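Putative platelet activating factor (Streptococcus pneumoniae, PDB 2HSJ) is of unknown function but probably hydrolyses ester bonds, as expected of a GDSL-like lipase/acylhydrolase of the SGNH clan. Local coordinates at residues Y48-Q51 with E52-T56; P174-D177 with C178-Q182; Q185-K188 with E189-T192; L197-A200 with G201-A204. One frame throughout, in Å; residues are numbered along the deposited sequence.

Contact 1 (Y48-Q51 with E52-T56); sequences YPLQ and ELFGT
Phe54 reaches back one turn along the short helix 50-54 and meets two side chains with one end of its ring. Its CE2 lies 3.7 Å from Leu50 CD2, a methyl that sits in the plane of the phenyl ring at its edge. The same methyl rests over a face of Tyr48, near the rim, and so fills the corner between the two rings. Their planes are only 30° apart but slid so far that they barely overlap; Tyr48 OH comes to 3.3 Å from Phe54 CZ, and the tyrosine hydroxyl is hydrogen-bonded to Ser206 OG in helix 199-209. On the backbone, Phe54 N is bonded to Leu50 O (2.8 Å). Pro49, the N-cap residue, joins the apolar side by placing CG 3.6 Å from Leu53 CD1.

Gln51 and Glu52 make up the polar side. With CG anti to the backbone N (chi1 176°) and the chain extended beyond it, Gln51 runs alongside Thr56, CG to CG2 3.7 Å. The helix closes between them, where Gly55 N bonds to Gln51 O (2.8 Å) and Gly55 adopts positive phi. Gln51 OE1 also packs on Glu52 CG at 3.8 Å, their amide and carboxylate planes being nearly perpendicular. Both tips cross to the second subunit: Gln51 NE2 bonds to Ile60 O there, and Glu52 OE1 forms a salt bridge with Arg63 of that subunit. The buried carboxylate is thus met by an opposite charge, which probably keeps it ionised, and one helical turn serves both fold and subunit interface.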
loop_
_atom_site.group_PDB
_atom_site.type_symbol
_atom_site.label_atom_id
_atom_site.label_comp_id
_atom_site.label_asym_id
_atom_site.label_seq_id
_atom_site.Cartn_x
_atom_site.Cartn_y
_atom_site.Cartn_z
ATOM N N TYR D 48 4.070 -3.867 20.954
ATOM C CA TYR D 48 2.890 -4.529 20.408
ATOM C C TYR D 48 3.206 -5.127 19.047
ATOM O O TYR D 48 3.613 -4.388 18.121
ATOM C CB TYR D 48 1.821 -3.459 20.238
ATOM C CG TYR D 48 0.362 -3.942 20.166
ATOM C CD1 TYR D 48 -0.630 -3.221 20.818
ATOM C CD2 TYR D 48 -0.014 -5.103 19.477
ATOM C CE1 TYR D 48 -1.950 -3.592 20.766
ATOM C CE2 TYR D 48 -1.386 -5.509 19.396
ATOM C CZ TYR D 48 -2.337 -4.749 20.100
ATOM O OH TYR D 48 -3.681 -5.107 20.054
ATOM N N PRO D 49 3.013 -6.454 18.889
ATOM C CA PRO D 49 3.218 -7.075 17.559
ATOM C C PRO D 49 2.035 -6.835 16.679
ATOM O O PRO D 49 1.222 -7.710 16.397
ATOM C CB PRO D 49 3.387 -8.574 17.866
ATOM C CG PRO D 49 2.616 -8.773 19.154
ATOM C CD PRO D 49 2.658 -7.447 19.930
ATOM N N LEU D 50 1.941 -5.607 16.190
ATOM C CA LEU D 50 0.765 -5.215 15.411
ATOM C C LEU D 50 0.548 -6.012 14.128
ATOM O O LEU D 50 -0.566 -6.432 13.831
ATOM C CB LEU D 50 0.856 -3.731 15.083
ATOM C CG LEU D 50 0.822 -2.818 16.288
ATOM C CD1 LEU D 50 1.324 -1.398 15.912
ATOM C CD2 LEU D 50 -0.564 -2.740 16.854
ATOM N N GLN D 51 1.625 -6.156 13.358
ATOM C CA GLN D 51 1.520 -6.866 12.078
ATOM C C GLN D 51 1.019 -8.279 12.283
ATOM O O GLN D 51 0.130 -8.740 11.576
ATOM C CB GLN D 51 2.893 -6.931 11.414
ATOM C CG GLN D 51 2.922 -7.720 10.142
ATOM C CD GLN D 51 4.329 -8.110 9.775
ATOM O OE1 GLN D 51 5.092 -8.600 10.606
ATOM N NE2 GLN D 51 4.675 -7.923 8.505
ATOM N N GLU D 52 1.657 -8.994 13.220
ATOM C CA GLU D 52 1.366 -10.418 13.343
ATOM C C GLU D 52 0.038 -10.712 14.035
ATOM O O GLU D 52 -0.461 -11.844 13.923
ATOM C CB GLU D 52 2.544 -11.142 13.993
ATOM C CG GLU D 52 3.778 -11.059 13.144
ATOM C CD GLU D 52 4.899 -11.877 13.742
ATOM O OE1 GLU D 52 4.930 -13.106 13.552
ATOM O OE2 GLU D 52 5.743 -11.287 14.455
ATOM N N LEU D 53 -0.515 -9.719 14.729
ATOM C CA LEU D 53 -1.819 -9.957 15.391
ATOM C C LEU D 53 -2.997 -9.307 14.675
ATOM O O LEU D 53 -4.135 -9.793 14.812
ATOM C CB LEU D 53 -1.765 -9.551 16.871
ATOM C CG LEU D 53 -0.746 -10.361 17.692
ATOM C CD1 LEU D 53 -0.785 -9.850 19.131
ATOM C CD2 LEU D 53 -1.012 -11.867 17.682
ATOM N N PHE D 54 -2.766 -8.192 13.972
ATOM C CA PHE D 54 -3.856 -7.583 13.173
ATOM C C PHE D 54 -3.788 -7.906 11.675
ATOM O O PHE D 54 -4.780 -7.785 10.958
ATOM C CB PHE D 54 -3.849 -6.063 13.340
ATOM C CG PHE D 54 -4.312 -5.578 14.694
ATOM C CD1 PHE D 54 -5.628 -5.815 15.125
ATOM C CD2 PHE D 54 -3.447 -4.864 15.510
ATOM C CE1 PHE D 54 -6.048 -5.345 16.365
ATOM C CE2 PHE D 54 -3.834 -4.379 16.749
ATOM C CZ PHE D 54 -5.158 -4.611 17.187
ATOM N N GLY D 55 -2.603 -8.298 11.201
ATOM C CA GLY D 55 -2.386 -8.510 9.775
ATOM C C GLY D 55 -1.936 -7.252 9.059
ATOM O O GLY D 55 -1.701 -6.220 9.679
ATOM N N THR D 56 -1.864 -7.346 7.735
ATOM C CA THR D 56 -1.228 -6.289 6.956
ATOM C C THR D 56 -2.191 -5.592 5.999
ATOM O O THR D 56 -1.806 -4.623 5.288
ATOM C CB THR D 56 -0.063 -6.824 6.101
ATOM O OG1 THR D 56 -0.561 -7.752 5.154
ATOM C CG2 THR D 56 1.001 -7.504 6.976
#

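Contact 2 (P174-D177 with C178-Q182)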
loop_
_atom_site.group_PDB
_atom_site.type_symbol
_atom_site.label_atom_id
_atom_site.label_comp_id
_atom_site.label_asym_id
_atom_site.label_seq_id
_atom_site.Cartn_x
_atom_site.Cartn_y
_atom_site.Cartn_z
ATOM N N PRO D 174 -13.120 0.926 25.932
ATOM C CA PRO D 174 -13.030 0.195 27.199
ATOM C C PRO D 174 -12.464 -1.193 26.967
ATOM O O PRO D 174 -13.177 -2.101 26.529
ATOM C CB PRO D 174 -14.494 0.157 27.675
ATOM C CG PRO D 174 -15.301 0.202 26.407
ATOM C CD PRO D 174 -14.493 0.925 25.376
ATOM N N VAL D 175 -11.157 -1.334 27.158
ATOM C CA VAL D 175 -10.506 -2.642 27.000
ATOM C C VAL D 175 -10.057 -3.229 28.347
ATOM O O VAL D 175 -9.695 -4.399 28.418
ATOM C CB VAL D 175 -9.307 -2.617 26.012
ATOM C CG1 VAL D 175 -9.774 -2.354 24.597
ATOM C CG2 VAL D 175 -8.266 -1.599 26.396
ATOM N N PHE D 176 -10.067 -2.404 29.405
ATOM C CA PHE D 176 -9.678 -2.839 30.744
ATOM C C PHE D 176 -10.353 -4.158 31.122
ATOM O O PHE D 176 -9.677 -5.136 31.463
ATOM C CB PHE D 176 -10.017 -1.729 31.750
ATOM C CG PHE D 176 -9.708 -2.063 33.180
ATOM C CD1 PHE D 176 -8.559 -1.564 33.783
ATOM C CD2 PHE D 176 -10.576 -2.861 33.933
ATOM C CE1 PHE D 176 -8.271 -1.859 35.112
ATOM C CE2 PHE D 176 -10.291 -3.164 35.270
ATOM C CZ PHE D 176 -9.134 -2.667 35.855
ATOM N N ASP D 177 -11.678 -4.204 31.015
ATOM C CA ASP D 177 -12.413 -5.368 31.507
ATOM C C ASP D 177 -12.095 -6.637 30.703
ATOM O O ASP D 177 -12.144 -7.755 31.249
ATOM C CB ASP D 177 -13.916 -5.089 31.530
ATOM C CG ASP D 177 -14.317 -4.042 32.586
ATOM O OD1 ASP D 177 -13.614 -3.885 33.609
ATOM O OD2 ASP D 177 -15.381 -3.400 32.413
ATOM N N CYS D 178 -11.738 -6.468 29.429
ATOM C CA CYS D 178 -11.366 -7.607 28.571
ATOM C C CYS D 178 -10.107 -8.330 29.013
ATOM O O CYS D 178 -9.901 -9.492 28.658
ATOM C CB CYS D 178 -11.193 -7.183 27.115
ATOM S SG CYS D 178 -12.773 -6.686 26.352
ATOM N N LEU D 179 -9.260 -7.639 29.769
ATOM C CA LEU D 179 -7.961 -8.184 30.155
ATOM C C LEU D 179 -7.940 -8.651 31.605
ATOM O O LEU D 179 -6.952 -9.223 32.050
ATOM C CB LEU D 179 -6.823 -7.175 29.901
ATOM C CG LEU D 179 -6.658 -6.746 28.446
ATOM C CD1 LEU D 179 -5.463 -5.810 28.357
ATOM C CD2 LEU D 179 -6.520 -7.950 27.532
ATOM N N THR D 180 -9.036 -8.420 32.326
ATOM C CA THR D 180 -9.078 -8.809 33.748
ATOM C C THR D 180 -9.529 -10.243 33.954
ATOM O O THR D 180 -10.279 -10.801 33.142
ATOM C CB THR D 180 -9.998 -7.891 34.585
ATOM O OG1 THR D 180 -11.316 -7.892 34.019
ATOM C CG2 THR D 180 -9.456 -6.470 34.608
ATOM N N ASP D 181 -9.083 -10.839 35.050
ATOM C CA ASP D 181 -9.646 -12.113 35.488
ATOM C C ASP D 181 -10.865 -11.795 36.369
ATOM O O ASP D 181 -11.288 -10.639 36.469
ATOM C CB ASP D 181 -8.582 -12.970 36.202
ATOM C CG ASP D 181 -8.058 -12.329 37.473
ATOM O OD1 ASP D 181 -8.685 -11.377 37.964
ATOM O OD2 ASP D 181 -7.019 -12.801 37.985
ATOM N N GLN D 182 -11.439 -12.803 37.005
ATOM C CA GLN D 182 -12.645 -12.572 37.791
ATOM C C GLN D 182 -12.395 -11.819 39.105
ATOM O O GLN D 182 -13.348 -11.389 39.753
ATOM C CB GLN D 182 -13.376 -13.896 38.045
ATOM C CG GLN D 182 -13.596 -14.714 36.761
ATOM C CD GLN D 182 -14.271 -13.918 35.661
ATOM O OE1 GLN D 182 -13.756 -13.831 34.536
ATOM N NE2 GLN D 182 -15.424 -13.321 35.981
HETATM O O HOH W 1 -13.748 -4.484 27.952
HETATM O O HOH W 2 -12.876 -5.907 35.280
#
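The single, weakly bonded turn 176-179, which follows the edge strand 170-173 of the parallel sheet, is finished by Thr180 reaching back to Asp177 and Phe176. Thr180 OG1 donates to Asp177 O at 2.9 Å, approaching the carbonyl from the side and tilted from its plane; Thr180 N adds a weak bond to the same oxygen. The torsion that brings the hydroxyl there (chi1 56°, between the backbone N and the carbonyl carbon) also swings CG2 over to the Phe176 ring, 3.5 Å from CE2, with the two side chains crossing at about a right angle. That ring packs further on helix 150-164 and on Pro134.

Water 2 closes a second route between the same residues, donating to Asp177 OD1 (2.7 Å) and to Thr180 OG1 (2.8 Å). At the start of the turn, water 1 donates to Pro174 O at 2.8 Å and weakly accepts from Cys178 N, whose bond to Val175 O is itself weak. The backbone bond from Leu179 N to Phe176 O, 3.1 Å, is the firmer one.

With so few strong backbone bonds, the turn draws on a threonine hydroxyl and two waters; Thr180 OG1, giving one hydrogen and receiving another, is held from two directions, which should restrict the rotation of the side chain.

Contact 3 (Q185-K188 with E189-T192)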
loop_
_atom_site.group_PDB
_atom_site.type_symbol
_atom_site.label_atom_id
_atom_site.label_comp_id
_atom_site.label_asym_id
_atom_site.label_seq_id
_atom_site.Cartn_x
_atom_site.Cartn_y
_atom_site.Cartn_z
ATOM N N GLN D 185 -8.051 -8.443 38.274
ATOM C CA GLN D 185 -6.617 -8.297 38.006
ATOM C C GLN D 185 -6.303 -8.612 36.541
ATOM O O GLN D 185 -6.966 -9.439 35.918
ATOM C CB GLN D 185 -5.801 -9.270 38.873
ATOM C CG GLN D 185 -6.093 -9.235 40.373
ATOM C CD GLN D 185 -5.681 -7.920 41.019
ATOM O OE1 GLN D 185 -4.650 -7.340 40.671
ATOM N NE2 GLN D 185 -6.491 -7.444 41.971
ATOM N N LEU D 186 -5.255 -8.001 35.998
ATOM C CA LEU D 186 -4.750 -8.438 34.708
ATOM C C LEU D 186 -4.493 -9.954 34.776
ATOM O O LEU D 186 -3.740 -10.410 35.637
ATOM C CB LEU D 186 -3.437 -7.727 34.396
ATOM C CG LEU D 186 -2.688 -8.089 33.121
ATOM C CD1 LEU D 186 -3.537 -7.798 31.911
ATOM C CD2 LEU D 186 -1.424 -7.251 33.090
ATOM N N LYS D 187 -5.114 -10.722 33.871
ATOM C CA LYS D 187 -5.013 -12.195 33.913
ATOM C C LYS D 187 -3.568 -12.648 33.920
ATOM O O LYS D 187 -2.744 -12.123 33.146
ATOM C CB LYS D 187 -5.745 -12.863 32.727
ATOM C CG LYS D 187 -7.254 -12.701 32.727
ATOM C CD LYS D 187 -7.968 -13.395 31.553
ATOM C CE LYS D 187 -7.453 -14.809 31.307
ATOM N NZ LYS D 187 -8.321 -15.608 30.339
ATOM N N LYS D 188 -3.260 -13.637 34.757
ATOM C CA LYS D 188 -1.897 -14.140 34.806
ATOM C C LYS D 188 -1.390 -14.524 33.405
ATOM O O LYS D 188 -0.262 -14.178 33.025
ATOM C CB LYS D 188 -1.770 -15.310 35.802
ATOM C CG LYS D 188 -0.318 -15.661 36.118
ATOM C CD LYS D 188 -0.135 -16.093 37.563
ATOM C CE LYS D 188 1.225 -16.705 37.773
ATOM N NZ LYS D 188 1.232 -18.107 37.251
ATOM N N GLU D 189 -2.225 -15.202 32.613
ATOM C CA GLU D 189 -1.776 -15.624 31.289
ATOM C C GLU D 189 -1.506 -14.468 30.340
ATOM O O GLU D 189 -0.821 -14.659 29.353
ATOM C CB GLU D 189 -2.730 -16.604 30.614
ATOM C CG GLU D 189 -4.055 -16.058 30.261
ATOM C CD GLU D 189 -4.745 -16.847 29.141
ATOM O OE1 GLU D 189 -4.094 -17.170 28.106
ATOM O OE2 GLU D 189 -5.946 -17.152 29.311
ATOM N N TYR D 190 -2.053 -13.291 30.648
ATOM C CA TYR D 190 -1.968 -12.129 29.760
ATOM C C TYR D 190 -0.768 -11.242 30.059
ATOM O O TYR D 190 -0.576 -10.248 29.364
ATOM C CB TYR D 190 -3.272 -11.300 29.861
ATOM C CG TYR D 190 -4.509 -11.914 29.251
ATOM C CD1 TYR D 190 -4.446 -13.075 28.493
ATOM C CD2 TYR D 190 -5.752 -11.321 29.452
ATOM C CE1 TYR D 190 -5.596 -13.627 27.928
ATOM C CE2 TYR D 190 -6.878 -11.840 28.896
ATOM C CZ TYR D 190 -6.803 -12.996 28.149
ATOM O OH TYR D 190 -7.987 -13.472 27.613
ATOM N N THR D 191 0.006 -11.597 31.083
ATOM C CA THR D 191 1.111 -10.742 31.534
ATOM C C THR D 191 2.468 -11.457 31.602
ATOM O O THR D 191 2.520 -12.666 31.843
ATOM C CB THR D 191 0.780 -10.036 32.870
ATOM O OG1 THR D 191 1.735 -9.000 33.121
ATOM C CG2 THR D 191 0.795 -11.007 34.036
ATOM N N THR D 192 3.540 -10.703 31.362
ATOM C CA THR D 192 4.893 -11.210 31.603
ATOM C C THR D 192 5.358 -10.882 33.014
ATOM O O THR D 192 5.859 -11.759 33.707
ATOM C CB THR D 192 5.905 -10.643 30.595
ATOM O OG1 THR D 192 5.799 -9.223 30.589
ATOM C CG2 THR D 192 5.608 -11.166 29.202
#
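Lys187 lies across one face of the Tyr190 ring, and its conformation sets the packing on the outer side of this tight turn. CG stands anti to the carbonyl carbon (chi1 -67°), which carries the chain over the phenol, and a bend at chi3 (45°) then keeps the later methylenes close to the ring: CD is 3.3 Å from Tyr190 CE2, and CE lies 3.9 Å from the ring centroid, 20° off the normal, a CH-pi contact. Beyond the ring, NZ meets Glu189 OE2 at 3.0 Å in a salt bridge. It comes to the anti side of the carboxylate, somewhat out of its plane, and adds only a weak bond to Tyr190 OH. Glu189 extends beside the lysine, pointing the same way.

On the inner side Leu186 packs obliquely on Tyr190 and Thr191, the last residue of the turn and the one after it. Its CD2 packs 3.6 Å from Thr191 CB and CD1 stands 4.1 Å from Tyr190 CB. Thr191 OG1 turns to its own partners, Gly194 N and His196 O.

The backbone bonds span three residues: Tyr190 N to Lys187 O (2.8 Å) and Thr191 N to Lys188 O (3.2 Å), each donor well above its carbonyl plane. Such bonding belongs to a 3-10 turn. This one precedes a loop containing Gly194 and His196, consistent with the Asp-x-x-His block in which SGNH hydrolases usually carry their catalytic histidine.

Contact 4 (L197-A200 with G201-A204); sequences LSIA and GYQA
Ser198 caps the N-terminus of helix 199-209 by taking the amide of Gly201 on its hydroxyl: Gly201 N to Ser198 OG is 3.0 Å, nearly straight at 161°. This is the classical serine N-cap, satisfying an amide that has no helical carbonyl before it. The same OG is hydrogen-bonded to Glu189 O, so it links the helix start to the preceding 3-10 turn. The next amides find regular helical acceptors, Tyr202 N on Ser198 O (2.9 Å) and Gln203 N on Ile199 O (2.8 Å).

Tyr202 is held over a ring face and at its hydroxyl. Leu197 CB lies over one face of the ring, 3.9 Å from the centroid and 17° off the normal in a CH-pi contact, while Leu197 CD1, on the same side of the ring plane, lies near Tyr202 CD1 and CE1. The phenol oxygen bonds to Ile44 O and receives a hydrogen from water 3 (2.8 Å), which in turn accepts from Leu197 N. A backbone amide ahead of the helix is satisfied in this way through solvent.

Along the side that packs on Ile30 and His26 of the second subunit run Ile199, Ala200 and Gln203. There Ala200 O accepts twice, from Ala204 N at 3.0 Å and from water 4 at 2.7 Å; that water gives its other hydrogen to Gln203 OE1, 3.0 Å away.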
loop_
_atom_site.group_PDB
_atom_site.type_symbol
_atom_site.label_atom_id
_atom_site.label_comp_id
_atom_site.label_asym_id
_atom_site.label_seq_id
_atom_site.Cartn_x
_atom_site.Cartn_y
_atom_site.Cartn_z
ATOM N N LEU D 197 2.387 -6.927 28.676
ATOM C CA LEU D 197 1.552 -7.998 28.176
ATOM C C LEU D 197 2.362 -9.137 27.598
ATOM O O LEU D 197 3.391 -8.907 26.933
ATOM C CB LEU D 197 0.604 -7.463 27.105
ATOM C CG LEU D 197 -0.403 -6.408 27.560
ATOM C CD1 LEU D 197 -1.370 -6.114 26.424
ATOM C CD2 LEU D 197 -1.224 -6.817 28.818
ATOM N N SER D 198 1.895 -10.360 27.840
ATOM C CA SER D 198 2.395 -11.536 27.107
ATOM C C SER D 198 1.774 -11.567 25.708
ATOM O O SER D 198 0.866 -10.793 25.393
ATOM C CB SER D 198 1.960 -12.793 27.858
ATOM O OG SER D 198 0.533 -12.874 27.791
ATOM N N ILE D 199 2.209 -12.499 24.867
ATOM C CA ILE D 199 1.564 -12.651 23.576
ATOM C C ILE D 199 0.057 -12.997 23.701
ATOM O O ILE D 199 -0.769 -12.458 22.941
ATOM C CB ILE D 199 2.368 -13.621 22.663
ATOM C CG1 ILE D 199 3.702 -12.978 22.238
ATOM C CG2 ILE D 199 1.532 -14.035 21.459
ATOM C CD1 ILE D 199 3.533 -11.615 21.543
ATOM N N ALA D 200 -0.295 -13.866 24.658
ATOM C CA ALA D 200 -1.735 -14.146 24.895
ATOM C C ALA D 200 -2.474 -12.862 25.272
ATOM O O ALA D 200 -3.599 -12.641 24.822
ATOM C CB ALA D 200 -1.921 -15.182 25.996
ATOM N N GLY D 201 -1.836 -12.018 26.085
ATOM C CA GLY D 201 -2.405 -10.710 26.445
ATOM C C GLY D 201 -2.618 -9.822 25.232
ATOM O O GLY D 201 -3.695 -9.251 25.040
ATOM N N TYR D 202 -1.591 -9.715 24.389
ATOM C CA TYR D 202 -1.750 -8.934 23.154
ATOM C C TYR D 202 -2.807 -9.522 22.218
ATOM O O TYR D 202 -3.526 -8.795 21.516
ATOM C CB TYR D 202 -0.408 -8.809 22.424
ATOM C CG TYR D 202 0.505 -7.732 22.966
ATOM C CD1 TYR D 202 0.160 -6.378 22.820
ATOM C CD2 TYR D 202 1.749 -8.047 23.517
ATOM C CE1 TYR D 202 0.986 -5.366 23.278
ATOM C CE2 TYR D 202 2.605 -7.033 23.981
ATOM C CZ TYR D 202 2.215 -5.696 23.832
ATOM O OH TYR D 202 3.035 -4.696 24.278
ATOM N N GLN D 203 -2.921 -10.838 22.191
ATOM C CA GLN D 203 -3.932 -11.442 21.320
ATOM C C GLN D 203 -5.320 -11.028 21.820
ATOM O O GLN D 203 -6.222 -10.712 21.033
ATOM C CB GLN D 203 -3.783 -12.972 21.323
ATOM C CG GLN D 203 -4.826 -13.643 20.453
ATOM C CD GLN D 203 -4.688 -15.134 20.472
ATOM O OE1 GLN D 203 -4.595 -15.740 21.547
ATOM N NE2 GLN D 203 -4.713 -15.751 19.279
ATOM N N ALA D 204 -5.477 -11.070 23.144
ATOM C CA ALA D 204 -6.783 -10.729 23.750
ATOM C C ALA D 204 -7.098 -9.250 23.537
ATOM O O ALA D 204 -8.242 -8.891 23.221
ATOM C CB ALA D 204 -6.760 -11.047 25.235
HETATM O O HOH W 3 3.776 -5.070 26.925
HETATM O O HOH W 4 -5.370 -14.643 24.183
#

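Overall arrangement
Contacts 2, 3 and 4 follow closely in the chain and pack together. Contacts 3 and 4 have centres 8 Å apart, joined by Tyr190 O to Ser198 N (2.9 Å) and by Tyr190 CZ against Ala204 CB. Contact 2 lies about 10 Å from contact 3, between centres, through Leu179 O to Lys187 N (3.0 Å), and Leu179 also packs on Ala204 of contact 4. Contact 1 comes from early in the chain yet meets contact 4 where Leu53 CD1 sits 3.5 Å from Tyr202 CB; both touch the second subunit. A magnesium ion lies about 13 Å from the Phe54 side chain and one about 11 Å from that of Val175, so neither contact binds metal.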